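PDB 1YSJ: protein yxeP from Bacillus subtilis, which probably catalyses the hydrolysis of N-acetylcysteine to cysteine and acetate, as a dinuclear-metal enzyme of the M20 peptidase family. Local coordinates for residues A[155-160]-A[347-352]; A[161-166]-A[351-356]; A[97-102]-A[122-127]; A[198-203]-A[362-367]. The protein carries 1 engineered substitution. All blocks are in the same frame, centred on the assembly; numbering follows the deposited sequence.

Contact 1. Residues A[155-160]-A[347-352]; sequences PAEEIA and GGEDFA. With NI (nickel (II) ion), chain D.
Gly-348 meets Glu-157 through a water that donates to Gly-348 O (2.7 Å) and to Glu-157 OE2 (2.8 Å). Next in line, Glu-349 bends at chi2 (-80°) and crosses Glu-157 at about a right angle, the two carboxylate planes 35° apart. Glu-349 OE1 comes to 3.6 Å from Glu-157 OE2, while Glu-349 OE2 forms a salt bridge with Arg-95. The same OE2 receives Phe-351 N at 2.8 Å, nearly in line with its C-O bond, which caps the turn into helix 351-355. With an alanine here, Phe-351 N would probably lose its capping acceptor and Arg-95 one carboxylate, while a gap would open beside the Glu-157 carboxylate. Asp-350 points toward the facing loop: its OD1, also paired with Arg-95, lies 3.3 Å from Glu-157 CG, and its CB packs against Ala-160 CB at 4.3 Å. The other oxygen of Glu-157, OE1, accepts from a water bound to both nickel ions, and Glu-158 grips one of them through OE1 and OE2, both at 2.4 Å. Glu-158 as ligand and Glu-157 beside it, on a type I turn, are placed as in the dinuclear metal centre of M20 enzymes.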
loop_
_atom_site.group_PDB
_atom_site.type_symbol
_atom_site.label_atom_id
_atom_site.label_comp_id
_atom_site.label_asym_id
_atom_site.label_seq_id
_atom_site.Cartn_x
_atom_site.Cartn_y
_atom_site.Cartn_z
ATOM N N PRO A 155 -20.429 -22.407 17.562
ATOM C CA PRO A 155 -20.430 -20.993 17.189
ATOM C C PRO A 155 -19.228 -20.667 16.311
ATOM O O PRO A 155 -18.297 -21.463 16.235
ATOM C CB PRO A 155 -20.280 -20.286 18.538
ATOM C CG PRO A 155 -19.474 -21.239 19.363
ATOM C CD PRO A 155 -19.874 -22.624 18.915
ATOM N N ALA A 156 -19.269 -19.517 15.639
ATOM C CA ALA A 156 -18.071 -18.895 15.063
ATOM C C ALA A 156 -17.289 -19.727 14.026
ATOM O O ALA A 156 -16.050 -19.745 14.042
ATOM C CB ALA A 156 -17.135 -18.421 16.190
ATOM N N GLU A 157 -18.004 -20.411 13.133
ATOM C CA GLU A 157 -17.349 -21.099 12.018
ATOM C C GLU A 157 -16.779 -20.078 11.035
ATOM O O GLU A 157 -15.675 -20.249 10.511
ATOM C CB GLU A 157 -18.323 -22.038 11.302
ATOM C CG GLU A 157 -17.690 -22.948 10.238
ATOM C CD GLU A 157 -17.430 -22.248 8.901
ATOM O OE1 GLU A 157 -18.229 -21.372 8.498
ATOM O OE2 GLU A 157 -16.420 -22.585 8.245
ATOM N N GLU A 158 -17.533 -19.006 10.804
ATOM C CA GLU A 158 -17.175 -18.021 9.789
ATOM C C GLU A 158 -15.867 -17.286 10.079
ATOM O O GLU A 158 -15.234 -16.768 9.163
ATOM C CB GLU A 158 -18.324 -17.033 9.551
ATOM C CG GLU A 158 -19.617 -17.685 9.043
ATOM C CD GLU A 158 -19.510 -18.227 7.618
ATOM O OE1 GLU A 158 -18.469 -18.047 6.946
ATOM O OE2 GLU A 158 -20.488 -18.843 7.155
ATOM N N ILE A 159 -15.461 -17.250 11.344
ATOM C CA ILE A 159 -14.186 -16.622 11.707
ATOM C C ILE A 159 -13.155 -17.659 12.148
ATOM O O ILE A 159 -12.092 -17.310 12.668
ATOM C CB ILE A 159 -14.360 -15.503 12.763
ATOM C CG1 ILE A 159 -15.055 -16.042 14.022
ATOM C CG2 ILE A 159 -15.115 -14.320 12.149
ATOM C CD1 ILE A 159 -14.891 -15.166 15.249
ATOM N N ALA A 160 -13.488 -18.930 11.922
ATOM C CA ALA A 160 -12.607 -20.074 12.193
ATOM C C ALA A 160 -12.133 -20.141 13.644
ATOM O O ALA A 160 -10.983 -20.510 13.918
ATOM C CB ALA A 160 -11.412 -20.082 11.220
ATOM N N GLY A 347 -12.414 -23.118 -0.324
ATOM C CA GLY A 347 -12.674 -22.520 0.981
ATOM C C GLY A 347 -12.150 -23.354 2.137
ATOM O O GLY A 347 -11.811 -24.522 1.969
ATOM N N GLY A 348 -12.083 -22.740 3.313
ATOM C CA GLY A 348 -11.623 -23.409 4.522
ATOM C C GLY A 348 -12.757 -23.573 5.512
ATOM O O GLY A 348 -13.638 -22.718 5.608
ATOM N N GLU A 349 -12.742 -24.682 6.240
ATOM C CA GLU A 349 -13.770 -24.968 7.226
ATOM C C GLU A 349 -13.079 -25.365 8.524
ATOM O O GLU A 349 -12.141 -26.161 8.508
ATOM C CB GLU A 349 -14.680 -26.092 6.724
ATOM C CG GLU A 349 -16.181 -25.769 6.762
ATOM C CD GLU A 349 -16.813 -25.930 8.144
ATOM O OE1 GLU A 349 -18.055 -25.810 8.244
ATOM O OE2 GLU A 349 -16.084 -26.176 9.129
ATOM N N ASP A 350 -13.529 -24.810 9.648
ATOM C CA ASP A 350 -12.864 -25.101 10.920
ATOM C C ASP A 350 -13.186 -26.492 11.475
ATOM O O ASP A 350 -12.595 -26.920 12.466
ATOM C CB ASP A 350 -13.012 -23.962 11.949
ATOM C CG ASP A 350 -14.395 -23.868 12.577
ATOM O OD1 ASP A 350 -15.377 -24.478 12.096
ATOM O OD2 ASP A 350 -14.489 -23.145 13.589
ATOM N N PHE A 351 -14.083 -27.202 10.790
ATOM C CA PHE A 351 -14.309 -28.626 11.027
ATOM C C PHE A 351 -12.997 -29.411 10.898
ATOM O O PHE A 351 -12.819 -30.443 11.548
ATOM C CB PHE A 351 -15.364 -29.171 10.052
ATOM C CG PHE A 351 -15.721 -30.617 10.278
ATOM C CD1 PHE A 351 -16.685 -30.970 11.212
ATOM C CD2 PHE A 351 -15.092 -31.628 9.549
ATOM C CE1 PHE A 351 -17.019 -32.310 11.426
ATOM C CE2 PHE A 351 -15.419 -32.975 9.760
ATOM C CZ PHE A 351 -16.384 -33.311 10.700
ATOM N N ALA A 352 -12.084 -28.902 10.066
ATOM C CA ALA A 352 -10.759 -29.504 9.851
ATOM C C ALA A 352 -9.938 -29.611 11.135
ATOM O O ALA A 352 -9.151 -30.543 11.299
ATOM C CB ALA A 352 -9.991 -28.719 8.807
HETATM NI NI NI D . -19.350 -19.335 5.106
HETATM O O HOH W 1 -16.225 -21.949 5.504
HETATM O O HOH W 2 -18.874 -21.646 5.856
HETATM O O HOH W 3 -11.902 -22.818 15.209
HETATM O O HOH W 4 -17.619 -20.311 3.870
#

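Contact 2. Residues A[161-166]-A[351-356]; sequences AGARKV and FALYQE
The ring of Tyr-354 lies with one face against Ala-163 and its edge toward Val-166. Ala-163 CB sits 4.0 Å from the centroid of the Tyr-354 ring, 27° off the normal, a CH-pi contact. Val-166 crosses the tyrosine at about a right angle and brings CG1 to 3.7 Å from Tyr-354 CE2, near the ring plane. With CG beside its own backbone N (chi1 -61°), the tyrosine reaches across to helix 162-166, where its hydroxyl oxygen OH rests 3.4 Å from Ala-163 CA and hydrogen-bonds to Gln-154 of strand 148-154. The axes of helices 162-166 and 351-355 approach to 8.6 Å. Helix 162-168 is the helical link of a beta-alpha-beta crossover between the parallel strands 148-154 and 175-184, and helix 351-355 packs beside it, with Tyr-354 also touching Ile-152 and Ile-178 of those two strands. Leu-353 lies buried between the helices. Its CD1 touches Ala-163 CB at 4.2 Å and covers one face of the Arg-164 guanidinium, displaced toward the rim, 3.9 Å from Arg-164 NH1. The arginine runs extended as far as CD and then bends at chi3 (-85°), which brings its guanidinium back over the leucine at the exposed border.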
loop_
_atom_site.group_PDB
_atom_site.type_symbol
_atom_site.label_atom_id
_atom_site.label_comp_id
_atom_site.label_asym_id
_atom_site.label_seq_id
_atom_site.Cartn_x
_atom_site.Cartn_y
_atom_site.Cartn_z
ATOM N N ALA A 161 -13.029 -19.807 14.572
ATOM C CA ALA A 161 -12.660 -19.708 15.980
ATOM C C ALA A 161 -13.452 -20.655 16.892
ATOM O O ALA A 161 -13.001 -20.990 17.987
ATOM C CB ALA A 161 -12.788 -18.272 16.446
ATOM N N GLY A 162 -14.613 -21.100 16.424
ATOM C CA GLY A 162 -15.528 -21.890 17.245
ATOM C C GLY A 162 -15.121 -23.321 17.511
ATOM O O GLY A 162 -15.295 -23.820 18.627
ATOM N N ALA A 163 -14.598 -23.988 16.487
ATOM C CA ALA A 163 -14.103 -25.355 16.618
ATOM C C ALA A 163 -12.971 -25.459 17.643
ATOM O O ALA A 163 -12.914 -26.420 18.408
ATOM C CB ALA A 163 -13.660 -25.899 15.263
ATOM N N ARG A 164 -12.085 -24.467 17.659
ATOM C CA ARG A 164 -11.017 -24.402 18.652
ATOM C C ARG A 164 -11.560 -24.257 20.079
ATOM O O ARG A 164 -11.035 -24.878 21.001
ATOM C CB ARG A 164 -10.036 -23.270 18.327
ATOM C CG ARG A 164 -8.768 -23.269 19.177
ATOM C CD ARG A 164 -7.798 -22.170 18.749
ATOM N NE ARG A 164 -6.935 -22.596 17.642
ATOM C CZ ARG A 164 -7.133 -22.295 16.359
ATOM N NH1 ARG A 164 -8.172 -21.553 15.983
ATOM N NH2 ARG A 164 -6.283 -22.738 15.442
ATOM N N LYS A 165 -12.609 -23.449 20.249
ATOM C CA LYS A 165 -13.261 -23.261 21.551
ATOM C C LYS A 165 -13.935 -24.538 22.056
ATOM O O LYS A 165 -13.869 -24.852 23.247
ATOM C CB LYS A 165 -14.290 -22.123 21.490
ATOM C CG LYS A 165 -13.709 -20.728 21.267
ATOM C CD LYS A 165 -12.914 -20.237 22.473
ATOM C CE LYS A 165 -12.294 -18.874 22.210
ATOM N NZ LYS A 165 -11.163 -18.600 23.142
ATOM N N VAL A 166 -14.583 -25.255 21.134
ATOM C CA VAL A 166 -15.228 -26.543 21.394
ATOM C C VAL A 166 -14.192 -27.583 21.842
ATOM O O VAL A 166 -14.393 -28.276 22.846
ATOM C CB VAL A 166 -16.005 -27.046 20.132
ATOM C CG1 VAL A 166 -16.379 -28.527 20.244
ATOM C CG2 VAL A 166 -17.244 -26.180 19.867
ATOM N N PHE A 351 -14.083 -27.202 10.790
ATOM C CA PHE A 351 -14.309 -28.626 11.027
ATOM C C PHE A 351 -12.997 -29.411 10.898
ATOM O O PHE A 351 -12.819 -30.443 11.548
ATOM C CB PHE A 351 -15.364 -29.171 10.052
ATOM C CG PHE A 351 -15.721 -30.617 10.278
ATOM C CD1 PHE A 351 -16.685 -30.970 11.212
ATOM C CD2 PHE A 351 -15.092 -31.628 9.549
ATOM C CE1 PHE A 351 -17.019 -32.310 11.426
ATOM C CE2 PHE A 351 -15.419 -32.975 9.760
ATOM C CZ PHE A 351 -16.384 -33.311 10.700
ATOM N N ALA A 352 -12.084 -28.902 10.066
ATOM C CA ALA A 352 -10.759 -29.504 9.851
ATOM C C ALA A 352 -9.938 -29.611 11.135
ATOM O O ALA A 352 -9.151 -30.543 11.299
ATOM C CB ALA A 352 -9.991 -28.719 8.807
ATOM N N LEU A 353 -10.131 -28.649 12.036
ATOM C CA LEU A 353 -9.480 -28.655 13.343
ATOM C C LEU A 353 -9.856 -29.888 14.172
ATOM O O LEU A 353 -9.009 -30.447 14.871
ATOM C CB LEU A 353 -9.803 -27.372 14.115
ATOM C CG LEU A 353 -9.057 -26.088 13.743
ATOM C CD1 LEU A 353 -9.592 -24.938 14.572
ATOM C CD2 LEU A 353 -7.544 -26.220 13.933
ATOM N N TYR A 354 -11.115 -30.312 14.083
ATOM C CA TYR A 354 -11.556 -31.547 14.731
ATOM C C TYR A 354 -10.808 -32.760 14.190
ATOM O O TYR A 354 -10.378 -33.619 14.954
ATOM C CB TYR A 354 -13.060 -31.769 14.546
ATOM C CG TYR A 354 -13.956 -30.702 15.131
ATOM C CD1 TYR A 354 -14.915 -30.075 14.341
ATOM C CD2 TYR A 354 -13.864 -30.334 16.475
ATOM C CE1 TYR A 354 -15.751 -29.108 14.864
ATOM C CE2 TYR A 354 -14.701 -29.363 17.014
ATOM C CZ TYR A 354 -15.640 -28.756 16.201
ATOM O OH TYR A 354 -16.475 -27.791 16.710
ATOM N N GLN A 355 -10.655 -32.809 12.867
ATOM C CA GLN A 355 -10.014 -33.927 12.166
ATOM C C GLN A 355 -8.507 -34.036 12.394
ATOM O O GLN A 355 -7.907 -35.064 12.085
ATOM C CB GLN A 355 -10.304 -33.848 10.665
ATOM C CG GLN A 355 -11.742 -34.142 10.282
ATOM C CD GLN A 355 -12.057 -33.721 8.861
ATOM O OE1 GLN A 355 -12.798 -34.400 8.147
ATOM N NE2 GLN A 355 -11.489 -32.597 8.438
ATOM N N GLU A 356 -7.898 -32.977 12.922
ATOM C CA GLU A 356 -6.500 -33.026 13.346
ATOM C C GLU A 356 -6.342 -33.908 14.578
ATOM O O GLU A 356 -5.260 -34.423 14.845
ATOM C CB GLU A 356 -5.975 -31.625 13.671
ATOM C CG GLU A 356 -5.533 -30.805 12.473
ATOM C CD GLU A 356 -4.607 -29.662 12.864
ATOM O OE1 GLU A 356 -3.534 -29.526 12.237
ATOM O OE2 GLU A 356 -4.941 -28.903 13.800
#

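Contact 3. Residues A[97-102]-A[122-127]; sequences DIDALP and CGHDFH. With NI (nickel (II) ion), chain C; NI (nickel (II) ion), chain D.
Asp-97 stacks its carboxylate on the ring of His-124, the two planes only 9° apart, with Asp-97 OD2 over the ring face 3.3 Å from His-124 NE2. This is part of the dinuclear nickel centre of the M20 catalytic domain, where the loop after strand 91-97 meets the start of helix 124-139. Here the packing is dense and each imidazole is held by a carboxylate. His-127 ND1 donates to Asp-97 OD1 at 2.8 Å, which accepts through its syn lone pair, ring and carboxylate nearly coplanar. The NE2 of His-127 is held by the backbone N of Asn-183. His-124 has CG anti to its carbonyl carbon (chi1 -66°), which turns the ring toward Asp-97 and the metal. His-124 ND1 donates to Asp-99 OD1 at 3.2 Å, within the imidazole plane but from above the carboxylate plane; Ser-48 holds the other oxygen, OD2. This bond, together with the nickel at NE2, probably fixes the rotation of the His-124 ring. Toward the metals the contact is looser: Leu-101 CD1 only grazes Cys-122 CB at 4.2 Å, and waters enter the coordination spheres. One water joins the two nickels beside Cys-122 SG, which bridges them, 2.5 Å to the nickel of chain C and 2.6 Å to that of chain D. The nickel of chain C, which His-182 also binds, takes His-124 NE2 at 2.0 Å.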
loop_
_atom_site.group_PDB
_atom_site.type_symbol
_atom_site.label_atom_id
_atom_site.label_comp_id
_atom_site.label_asym_id
_atom_site.label_seq_id
_atom_site.Cartn_x
_atom_site.Cartn_y
_atom_site.Cartn_z
ATOM N N ASP A 97 -22.861 -25.907 12.383
ATOM C CA ASP A 97 -22.440 -24.530 12.683
ATOM C C ASP A 97 -23.643 -23.596 12.776
ATOM O O ASP A 97 -24.604 -23.750 12.027
ATOM C CB ASP A 97 -21.421 -24.019 11.654
ATOM C CG ASP A 97 -21.679 -24.545 10.244
ATOM O OD1 ASP A 97 -22.803 -25.010 9.948
ATOM O OD2 ASP A 97 -20.738 -24.491 9.427
ATOM N N ILE A 98 -23.597 -22.635 13.697
ATOM C CA ILE A 98 -24.797 -21.839 14.018
ATOM C C ILE A 98 -24.732 -20.327 13.713
ATOM O O ILE A 98 -25.719 -19.619 13.911
ATOM C CB ILE A 98 -25.259 -22.063 15.497
ATOM C CG1 ILE A 98 -24.258 -21.461 16.502
ATOM C CG2 ILE A 98 -25.488 -23.547 15.767
ATOM C CD1 ILE A 98 -24.769 -21.410 17.945
ATOM N N ASP A 99 -23.582 -19.840 13.241
ATOM C CA ASP A 99 -23.374 -18.397 13.029
ATOM C C ASP A 99 -23.714 -17.894 11.615
ATOM O O ASP A 99 -23.586 -18.625 10.638
ATOM C CB ASP A 99 -21.941 -17.989 13.414
ATOM C CG ASP A 99 -20.871 -18.677 12.566
ATOM O OD1 ASP A 99 -21.088 -19.813 12.077
ATOM O OD2 ASP A 99 -19.787 -18.076 12.407
ATOM N N ALA A 100 -24.144 -16.635 11.532
ATOM C CA ALA A 100 -24.473 -15.982 10.264
ATOM C C ALA A 100 -23.380 -14.992 9.828
ATOM O O ALA A 100 -22.266 -15.011 10.364
ATOM C CB ALA A 100 -25.812 -15.289 10.373
ATOM N N LEU A 101 -23.708 -14.121 8.873
ATOM C CA LEU A 101 -22.718 -13.237 8.245
ATOM C C LEU A 101 -23.127 -11.766 8.190
ATOM O O LEU A 101 -24.316 -11.461 8.100
ATOM C CB LEU A 101 -22.391 -13.733 6.836
ATOM C CG LEU A 101 -21.472 -14.955 6.757
ATOM C CD1 LEU A 101 -21.692 -15.682 5.441
ATOM C CD2 LEU A 101 -19.997 -14.575 6.950
ATOM N N PRO A 102 -22.135 -10.847 8.237
ATOM C CA PRO A 102 -22.402 -9.406 8.142
ATOM C C PRO A 102 -22.721 -8.967 6.709
ATOM O O PRO A 102 -22.016 -8.132 6.133
ATOM C CB PRO A 102 -21.090 -8.778 8.621
ATOM C CG PRO A 102 -20.044 -9.772 8.216
ATOM C CD PRO A 102 -20.692 -11.124 8.404
ATOM N N CYS A 122 -24.848 -18.599 4.261
ATOM C CA CYS A 122 -24.051 -19.808 4.084
ATOM C C CYS A 122 -24.832 -21.075 4.466
ATOM O O CYS A 122 -24.278 -22.169 4.473
ATOM C CB CYS A 122 -22.747 -19.697 4.880
ATOM S SG CYS A 122 -21.368 -20.656 4.194
ATOM N N GLY A 123 -26.119 -20.911 4.780
ATOM C CA GLY A 123 -27.009 -22.043 5.077
ATOM C C GLY A 123 -26.824 -22.719 6.432
ATOM O O GLY A 123 -27.255 -23.853 6.619
ATOM N N HIS A 124 -26.210 -22.020 7.385
ATOM C CA HIS A 124 -25.957 -22.577 8.717
ATOM C C HIS A 124 -27.242 -22.765 9.518
ATOM O O HIS A 124 -27.308 -23.610 10.423
ATOM C CB HIS A 124 -24.963 -21.702 9.479
ATOM C CG HIS A 124 -23.589 -21.684 8.879
ATOM N ND1 HIS A 124 -22.497 -21.161 9.538
ATOM C CD2 HIS A 124 -23.129 -22.135 7.686
ATOM C CE1 HIS A 124 -21.426 -21.276 8.772
ATOM N NE2 HIS A 124 -21.782 -21.865 7.643
ATOM N N ASP A 125 -28.254 -21.964 9.189
ATOM C CA ASP A 125 -29.598 -22.168 9.702
ATOM C C ASP A 125 -30.109 -23.555 9.276
ATOM O O ASP A 125 -30.615 -24.314 10.107
ATOM C CB ASP A 125 -30.545 -21.042 9.240
ATOM C CG ASP A 125 -30.538 -20.830 7.726
ATOM O OD1 ASP A 125 -29.513 -21.108 7.067
ATOM O OD2 ASP A 125 -31.565 -20.363 7.190
ATOM N N PHE A 126 -29.939 -23.878 7.990
ATOM C CA PHE A 126 -30.216 -25.213 7.453
ATOM C C PHE A 126 -29.438 -26.335 8.151
ATOM O O PHE A 126 -30.031 -27.345 8.529
ATOM C CB PHE A 126 -29.985 -25.251 5.936
ATOM C CG PHE A 126 -29.880 -26.643 5.364
ATOM C CD1 PHE A 126 -31.016 -27.427 5.185
ATOM C CD2 PHE A 126 -28.642 -27.164 4.992
ATOM C CE1 PHE A 126 -30.921 -28.712 4.659
ATOM C CE2 PHE A 126 -28.534 -28.450 4.462
ATOM C CZ PHE A 126 -29.677 -29.226 4.296
ATOM N N HIS A 127 -28.124 -26.166 8.313
ATOM C CA HIS A 127 -27.300 -27.174 8.992
ATOM C C HIS A 127 -27.824 -27.451 10.394
ATOM O O HIS A 127 -27.971 -28.613 10.784
ATOM C CB HIS A 127 -25.826 -26.758 9.082
ATOM C CG HIS A 127 -25.179 -26.513 7.756
ATOM N ND1 HIS A 127 -24.105 -25.663 7.602
ATOM C CD2 HIS A 127 -25.461 -26.990 6.520
ATOM C CE1 HIS A 127 -23.748 -25.634 6.331
ATOM N NE2 HIS A 127 -24.559 -26.426 5.653
HETATM NI NI NI C . -20.639 -22.288 5.996
HETATM NI NI NI D . -19.350 -19.335 5.106
HETATM O O HOH W 2 -18.874 -21.646 5.856
HETATM O O HOH W 5 -19.614 -23.698 7.457
HETATM O O HOH W 4 -17.619 -20.311 3.870
#

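Contact 4. Residues A[198-203]-A[362-367]; sequences PLMASV and FVWMGT
Strands 198-200 and 362-366 cross at 52°, their axes no closer than 9.0 Å, so side chains span the gap between them. Leu-199 and Trp-364 reach in from opposite directions. With CG anti to the backbone N, the leucine's chi1 of 180° carries CG toward the indole, and CD2 comes over its face, 4.2 Å from the centroid of the Trp-364 six-membered ring and 14° off its normal, as a CH-pi contact. Its other methyl, CD1, lies 3.7 Å from Trp-364 NE1, whose polar partner is the carbonyl oxygen of Glu-343. CD2 also meets the edge of Phe-362, lying 3.7 Å from Phe-362 CD2 and near the plane of that ring. Met-200, a selenomethionine, bends at chi3 and approaches both rings obliquely, its SE 3.8 Å from Trp-364 CH2 and 4.0 Å from Phe-362 CE2, a double Met-aromatic contact. Exchanging Trp-364 for an alanine would probably open a gap beside Leu-199 and Met-200 and leave the Glu-343 carbonyl without its donor. Here the antiparallel sheet containing strand 197-211 packs against the mixed sheet of the catalytic domain. Phe-362 and Trp-364 touch His-182 on the adjacent strand 175-184, Phe-362 also packs on Val-318 of strand 306-320, and the opposite face of strand 360-366, carrying Val-363 and Met-365, rests on helix 384-402.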
loop_
_atom_site.group_PDB
_atom_site.type_symbol
_atom_site.label_atom_id
_atom_site.label_comp_id
_atom_site.label_asym_id
_atom_site.label_seq_id
_atom_site.Cartn_x
_atom_site.Cartn_y
_atom_site.Cartn_z
ATOM N N PRO A 198 -8.542 -35.237 1.095
ATOM C CA PRO A 198 -8.698 -33.778 1.043
ATOM C C PRO A 198 -9.970 -33.323 0.329
ATOM O O PRO A 198 -10.200 -33.689 -0.829
ATOM C CB PRO A 198 -7.461 -33.317 0.257
ATOM C CG PRO A 198 -6.506 -34.466 0.321
ATOM C CD PRO A 198 -7.354 -35.682 0.347
ATOM N N LEU A 199 -10.778 -32.528 1.027
ATOM C CA LEU A 199 -12.022 -31.994 0.477
ATOM C C LEU A 199 -11.961 -30.476 0.343
ATOM O O LEU A 199 -12.395 -29.914 -0.665
ATOM C CB LEU A 199 -13.217 -32.403 1.352
ATOM C CG LEU A 199 -14.615 -31.925 0.937
ATOM C CD1 LEU A 199 -15.053 -32.575 -0.364
ATOM C CD2 LEU A 199 -15.627 -32.200 2.028
HETATM N N MSE A 200 -11.434 -29.820 1.373
HETATM C CA MSE A 200 -11.360 -28.363 1.415
HETATM C C MSE A 200 -9.955 -27.924 1.772
HETATM O O MSE A 200 -9.275 -28.576 2.556
HETATM C CB MSE A 200 -12.367 -27.793 2.419
HETATM C CG MSE A 200 -13.791 -28.243 2.173
HETATM SE SE MSE A 200 -15.053 -27.394 3.361
HETATM C CE MSE A 200 -15.052 -25.584 2.569
ATOM N N ALA A 201 -9.533 -26.809 1.193
ATOM C CA ALA A 201 -8.155 -26.352 1.290
ATOM C C ALA A 201 -7.760 -25.902 2.694
ATOM O O ALA A 201 -8.597 -25.461 3.482
ATOM C CB ALA A 201 -7.911 -25.228 0.287
ATOM N N SER A 202 -6.472 -26.036 2.996
ATOM C CA SER A 202 -5.882 -25.394 4.154
ATOM C C SER A 202 -5.814 -23.899 3.870
ATOM O O SER A 202 -5.699 -23.487 2.718
ATOM C CB SER A 202 -4.480 -25.943 4.404
ATOM O OG SER A 202 -3.637 -25.716 3.286
ATOM N N VAL A 203 -5.917 -23.082 4.909
ATOM C CA VAL A 203 -5.780 -21.643 4.739
ATOM C C VAL A 203 -4.725 -21.151 5.709
ATOM O O VAL A 203 -4.765 -21.474 6.898
ATOM C CB VAL A 203 -7.117 -20.865 4.945
ATOM C CG1 VAL A 203 -6.924 -19.387 4.627
ATOM C CG2 VAL A 203 -8.237 -21.442 4.072
ATOM N N PHE A 362 -16.667 -35.432 6.411
ATOM C CA PHE A 362 -17.431 -34.239 6.087
ATOM C C PHE A 362 -18.011 -34.387 4.684
ATOM O O PHE A 362 -17.279 -34.663 3.731
ATOM C CB PHE A 362 -16.501 -33.024 6.158
ATOM C CG PHE A 362 -17.211 -31.697 6.193
ATOM C CD1 PHE A 362 -17.779 -31.225 7.374
ATOM C CD2 PHE A 362 -17.272 -30.899 5.055
ATOM C CE1 PHE A 362 -18.418 -29.983 7.415
ATOM C CE2 PHE A 362 -17.907 -29.655 5.080
ATOM C CZ PHE A 362 -18.477 -29.197 6.261
ATOM N N VAL A 363 -19.321 -34.205 4.554
ATOM C CA VAL A 363 -19.988 -34.408 3.261
ATOM C C VAL A 363 -20.661 -33.150 2.702
ATOM O O VAL A 363 -21.014 -32.234 3.454
ATOM C CB VAL A 363 -21.032 -35.558 3.318
ATOM C CG1 VAL A 363 -20.358 -36.882 3.621
ATOM C CG2 VAL A 363 -22.139 -35.261 4.335
ATOM N N TRP A 364 -20.833 -33.119 1.378
ATOM C CA TRP A 364 -21.671 -32.112 0.734
ATOM C C TRP A 364 -23.129 -32.545 0.815
ATOM O O TRP A 364 -23.459 -33.689 0.503
ATOM C CB TRP A 364 -21.306 -31.918 -0.743
ATOM C CG TRP A 364 -19.911 -31.412 -1.063
ATOM C CD1 TRP A 364 -19.130 -31.804 -2.118
ATOM C CD2 TRP A 364 -19.149 -30.414 -0.356
ATOM N NE1 TRP A 364 -17.936 -31.123 -2.109
ATOM C CE2 TRP A 364 -17.917 -30.268 -1.039
ATOM C CE3 TRP A 364 -19.383 -29.635 0.784
ATOM C CZ2 TRP A 364 -16.926 -29.372 -0.622
ATOM C CZ3 TRP A 364 -18.393 -28.748 1.204
ATOM C CH2 TRP A 364 -17.180 -28.626 0.500
HETATM N N MSE A 365 -24.000 -31.629 1.231
HETATM C CA MSE A 365 -25.436 -31.869 1.197
HETATM C C MSE A 365 -26.052 -31.076 0.043
HETATM O O MSE A 365 -26.083 -29.844 0.078
HETATM C CB MSE A 365 -26.071 -31.474 2.535
HETATM C CG MSE A 365 -27.545 -31.874 2.707
HETATM SE SE MSE A 365 -27.911 -33.800 2.531
HETATM C CE MSE A 365 -26.652 -34.524 3.894
ATOM N N GLY A 366 -26.528 -31.782 -0.980
ATOM C CA GLY A 366 -27.193 -31.142 -2.114
ATOM C C GLY A 366 -28.399 -30.340 -1.664
ATOM O O GLY A 366 -29.232 -30.842 -0.909
ATOM N N THR A 367 -28.487 -29.089 -2.106
ATOM C CA THR A 367 -29.597 -28.217 -1.705
ATOM C C THR A 367 -30.250 -27.469 -2.863
ATOM O O THR A 367 -31.128 -26.641 -2.640
ATOM C CB THR A 367 -29.186 -27.188 -0.617
ATOM O OG1 THR A 367 -27.998 -26.499 -1.025
ATOM C CG2 THR A 367 -28.952 -27.874 0.732
#

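In the fold
All four contacts are mainly buried, though contact 2 has an exposed border at Arg-164. Contacts 1 and 3 line the dinuclear site from two sides and share a nickel and two waters; their chemistry is that of carboxylates, imidazoles, a thiolate and metal, and Asp-99 OD2 ties them by accepting from Glu-158 N. Contacts 2 and 4 are largely apolar, built on aromatic rings and methyls. Helix 351-355 serves both contacts 1 and 2, which also meet where Asp-350 OD2 receives Ala-163 N. Contact 4 joins this group where the rings of Phe-351 and Phe-362 touch, and reaches contact 3 through Phe-126 against Met-365 and Thr-367.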